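Local coordinates for protein staphylococcal enterotoxin A (Staphylococcus aureus, PDB 1ESF) that acts as a superantigen and food-poisoning toxin, binding MHC class II molecules, in part through a zinc ion, and T-cell receptors to activate T cells, at residues L68-S73 and I212-K217. Numbering follows the deposited sequence.
Sequences LVDFDS and IYRDNK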
ATOM      1  N   LEU A  68      16.091   4.509   0.044  1.00 23.72           N
ATOM      2  CA  LEU A  68      15.988   4.912   1.439  1.00 24.21           C
ATOM      3  C   LEU A  68      14.604   4.549   1.987  1.00 21.97           C
ATOM      4  O   LEU A  68      13.618   4.976   1.415  1.00 24.75           O
ATOM      5  CB  LEU A  68      16.245   6.414   1.554  1.00 22.57           C
ATOM      6  CG  LEU A  68      16.143   6.896   2.985  1.00 25.80           C
ATOM      7  CD1 LEU A  68      17.420   6.507   3.739  1.00 24.58           C
ATOM      8  CD2 LEU A  68      15.948   8.379   2.943  1.00 28.24           C
ATOM      9  N   VAL A  69      14.525   3.706   3.023  1.00 21.24           N
ATOM     10  CA  VAL A  69      13.244   3.314   3.629  1.00 21.60           C
ATOM     11  C   VAL A  69      13.043   4.025   4.923  1.00 20.91           C
ATOM     12  O   VAL A  69      13.869   3.970   5.821  1.00 19.76           O
ATOM     13  CB  VAL A  69      13.109   1.832   3.909  1.00 22.60           C
ATOM     14  CG1 VAL A  69      11.703   1.527   4.389  1.00 21.86           C
ATOM     15  CG2 VAL A  69      13.423   1.056   2.667  1.00 24.00           C
ATOM     16  N   ASP A  70      11.855   4.570   5.050  1.00 23.29           N
ATOM     17  CA  ASP A  70      11.477   5.382   6.184  1.00 24.20           C
ATOM     18  C   ASP A  70      10.415   4.701   7.019  1.00 24.31           C
ATOM     19  O   ASP A  70       9.387   4.301   6.487  1.00 23.33           O
ATOM     20  CB  ASP A  70      10.910   6.652   5.586  1.00 30.26           C
ATOM     21  CG  ASP A  70      10.994   7.827   6.482  1.00 34.26           C
ATOM     22  OD1 ASP A  70      10.201   7.918   7.423  1.00 39.72           O
ATOM     23  OD2 ASP A  70      11.815   8.703   6.182  1.00 39.32           O
ATOM     24  N   PHE A  71      10.650   4.644   8.323  1.00 22.95           N
ATOM     25  CA  PHE A  71       9.738   4.033   9.275  1.00 23.83           C
ATOM     26  C   PHE A  71       9.280   5.091  10.264  1.00 24.48           C
ATOM     27  O   PHE A  71       9.783   6.177  10.272  1.00 23.46           O
ATOM     28  CB  PHE A  71      10.434   2.925  10.075  1.00 26.16           C
ATOM     29  CG  PHE A  71      11.008   1.835   9.237  1.00 26.85           C
ATOM     30  CD1 PHE A  71      12.255   1.972   8.662  1.00 24.42           C
ATOM     31  CD2 PHE A  71      10.265   0.685   8.989  1.00 25.86           C
ATOM     32  CE1 PHE A  71      12.765   0.981   7.847  1.00 26.33           C
ATOM     33  CE2 PHE A  71      10.751  -0.305   8.187  1.00 24.79           C
ATOM     34  CZ  PHE A  71      12.011  -0.166   7.603  1.00 27.76           C
ATOM     35  N   ASP A  72       8.349   4.708  11.122  1.00 25.83           N
ATOM     36  CA  ASP A  72       7.760   5.564  12.137  1.00 29.95           C
ATOM     37  C   ASP A  72       8.791   5.902  13.198  1.00 31.18           C
ATOM     38  O   ASP A  72       8.649   6.914  13.912  1.00 34.08           O
ATOM     39  CB  ASP A  72       6.649   4.812  12.896  1.00 30.24           C
ATOM     40  CG  ASP A  72       5.266   5.104  12.405  1.00 32.37           C
ATOM     41  OD1 ASP A  72       5.071   5.868  11.445  1.00 34.76           O
ATOM     42  OD2 ASP A  72       4.343   4.542  13.020  1.00 38.80           O
ATOM     43  N   SER A  73       9.752   5.004  13.389  1.00 29.86           N
ATOM     44  CA  SER A  73      10.726   5.215  14.416  1.00 29.41           C
ATOM     45  C   SER A  73      11.919   4.300  14.393  1.00 31.05           C
ATOM     46  O   SER A  73      11.978   3.309  13.667  1.00 31.10           O
ATOM     47  CB  SER A  73      10.030   5.118  15.789  1.00 28.62           C
ATOM     48  OG  SER A  73       9.612   3.802  16.125  1.00 33.64           O
ATOM     49  N   ILE A 212       1.029   6.862   4.629  1.00 18.47           N
ATOM     50  CA  ILE A 212       0.116   5.920   5.246  1.00 18.76           C
ATOM     51  C   ILE A 212       0.770   4.555   5.446  1.00 18.26           C
ATOM     52  O   ILE A 212       0.309   3.775   6.260  1.00 20.92           O
ATOM     53  CB  ILE A 212      -1.230   5.791   4.458  1.00 20.59           C
ATOM     54  CG1 ILE A 212      -1.059   5.112   3.083  1.00 18.50           C
ATOM     55  CG2 ILE A 212      -1.824   7.194   4.269  1.00 21.12           C
ATOM     56  CD1 ILE A 212      -2.392   4.473   2.488  1.00 18.87           C
ATOM     57  N   TYR A 213       1.853   4.271   4.723  1.00 17.30           N
ATOM     58  CA  TYR A 213       2.526   2.988   4.867  1.00 17.18           C
ATOM     59  C   TYR A 213       3.757   3.084   5.750  1.00 20.17           C
ATOM     60  O   TYR A 213       4.412   2.062   5.970  1.00 21.09           O
ATOM     61  CB  TYR A 213       2.959   2.416   3.510  1.00 16.76           C
ATOM     62  CG  TYR A 213       1.832   2.257   2.526  1.00 13.91           C
ATOM     63  CD1 TYR A 213       0.690   1.547   2.876  1.00 15.12           C
ATOM     64  CD2 TYR A 213       1.896   2.853   1.260  1.00 11.48           C
ATOM     65  CE1 TYR A 213      -0.339   1.429   2.018  1.00 15.53           C
ATOM     66  CE2 TYR A 213       0.868   2.746   0.385  1.00 13.67           C
ATOM     67  CZ  TYR A 213      -0.251   2.033   0.769  1.00 15.53           C
ATOM     68  OH  TYR A 213      -1.309   1.891  -0.079  1.00 17.56           O
ATOM     69  N   ARG A 214       4.071   4.283   6.259  1.00 17.98           N
ATOM     70  CA  ARG A 214       5.237   4.469   7.105  1.00 19.78           C
ATOM     71  C   ARG A 214       5.248   3.565   8.338  1.00 20.04           C
ATOM     72  O   ARG A 214       6.305   3.221   8.841  1.00 22.48           O
ATOM     73  CB  ARG A 214       5.320   5.922   7.570  1.00 20.16           C
ATOM     74  CG  ARG A 214       6.645   6.334   8.145  1.00 24.46           C
ATOM     75  CD  ARG A 214       6.525   7.787   8.408  1.00 26.13           C
ATOM     76  NE  ARG A 214       7.692   8.327   9.068  1.00 37.92           N
ATOM     77  CZ  ARG A 214       7.646   9.040  10.199  1.00 41.79           C
ATOM     78  NH1 ARG A 214       6.472   9.289  10.787  1.00 43.28           N
ATOM     79  NH2 ARG A 214       8.775   9.479  10.772  1.00 41.09           N
ATOM     80  N   ASP A 215       4.085   3.172   8.831  1.00 19.64           N
ATOM     81  CA  ASP A 215       4.012   2.338  10.019  1.00 19.89           C
ATOM     82  C   ASP A 215       4.448   0.873   9.875  1.00 20.88           C
ATOM     83  O   ASP A 215       4.505   0.118  10.853  1.00 21.76           O
ATOM     84  CB  ASP A 215       2.609   2.450  10.628  1.00 18.82           C
ATOM     85  CG  ASP A 215       1.510   1.816   9.777  1.00 19.24           C
ATOM     86  OD1 ASP A 215       1.766   1.300   8.676  1.00 19.00           O
ATOM     87  OD2 ASP A 215       0.362   1.790  10.246  1.00 19.45           O
ATOM     88  N   ASN A 216       4.800   0.490   8.657  1.00 18.75           N
ATOM     89  CA  ASN A 216       5.195  -0.888   8.316  1.00 20.08           C
ATOM     90  C   ASN A 216       4.241  -1.946   8.827  1.00 19.87           C
ATOM     91  O   ASN A 216       4.709  -3.042   9.127  1.00 18.58           O
ATOM     92  CB  ASN A 216       6.593  -1.195   8.849  1.00 20.59           C
ATOM     93  CG  ASN A 216       7.300  -2.208   8.014  1.00 20.88           C
ATOM     94  OD1 ASN A 216       7.433  -2.028   6.823  1.00 19.96           O
ATOM     95  ND2 ASN A 216       7.753  -3.277   8.623  1.00 21.51           N
ATOM     96  N   LYS A 217       2.918  -1.654   8.871  1.00 19.86           N
ATOM     97  CA  LYS A 217       1.930  -2.602   9.407  1.00 20.62           C
ATOM     98  C   LYS A 217       1.980  -3.897   8.649  1.00 22.50           C
ATOM     99  O   LYS A 217       1.876  -3.891   7.412  1.00 22.30           O
ATOM    100  CB  LYS A 217       0.519  -2.078   9.344  1.00 22.28           C
ATOM    101  CG  LYS A 217      -0.375  -2.746  10.376  1.00 26.89           C
ATOM    102  CD  LYS A 217      -1.495  -1.793  10.735  1.00 38.64           C
ATOM    103  CE  LYS A 217      -1.591  -1.500  12.240  1.00 43.37           C
ATOM    104  NZ  LYS A 217      -0.478  -0.655  12.791  1.00 48.59           N
TER
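R214 runs past the backbone of F71, and its guanidinium group lies between the side chains of D70 and D72. With CG anti to the backbone N and the chain extended from CG to NE, R214 brings NE to D70, where it donates a hydrogen bond to OD1 at 3.0 Å. The bond is nearly straight, 167° at the hydrogen. D70 OD1 lies at the edge of the guanidinium group, in its plane, although the carboxylate itself is turned 42° from that plane. The other oxygen, D70 OD2, has a weak hydrogen bond from H50.

D72 sits differently. Its CA lies over one face of the guanidinium group, and its OD1 is 3.8 Å from R214 NH1. That oxygen is well out of the guanidinium plane, so this is a long salt bridge of charge alone. D72 OD1 also touches the aliphatic part of R214, 3.7 Å from CG. D72 OD2 rests on D215 CB at 3.6 Å. The D215 carboxylate turns back to its own loop, where OD1 accepts from the backbone N of K217 in an Asx turn.

F71 and N216 form the more buried side. They lie side by side, with the amide CG of N216 at the edge of the ring, 3.9 Å from F71 CE2. Ring and amide planes are 73° apart. N216 ND2 is held by a hydrogen bond to the backbone O of V111. The F71 ring also packs on I76 and V77 of helix 74-80.

The contact joins the two domains of the toxin. The end of strand 66-70 in the OB-fold domain meets a type I beta turn, Y213 to N216, of the beta-grasp domain. A D70-R214-D72 salt-bridge network, with the F71-N216 packing beside it, thus sits at the domain interface of the two-domain superantigen fold, away from the metal site.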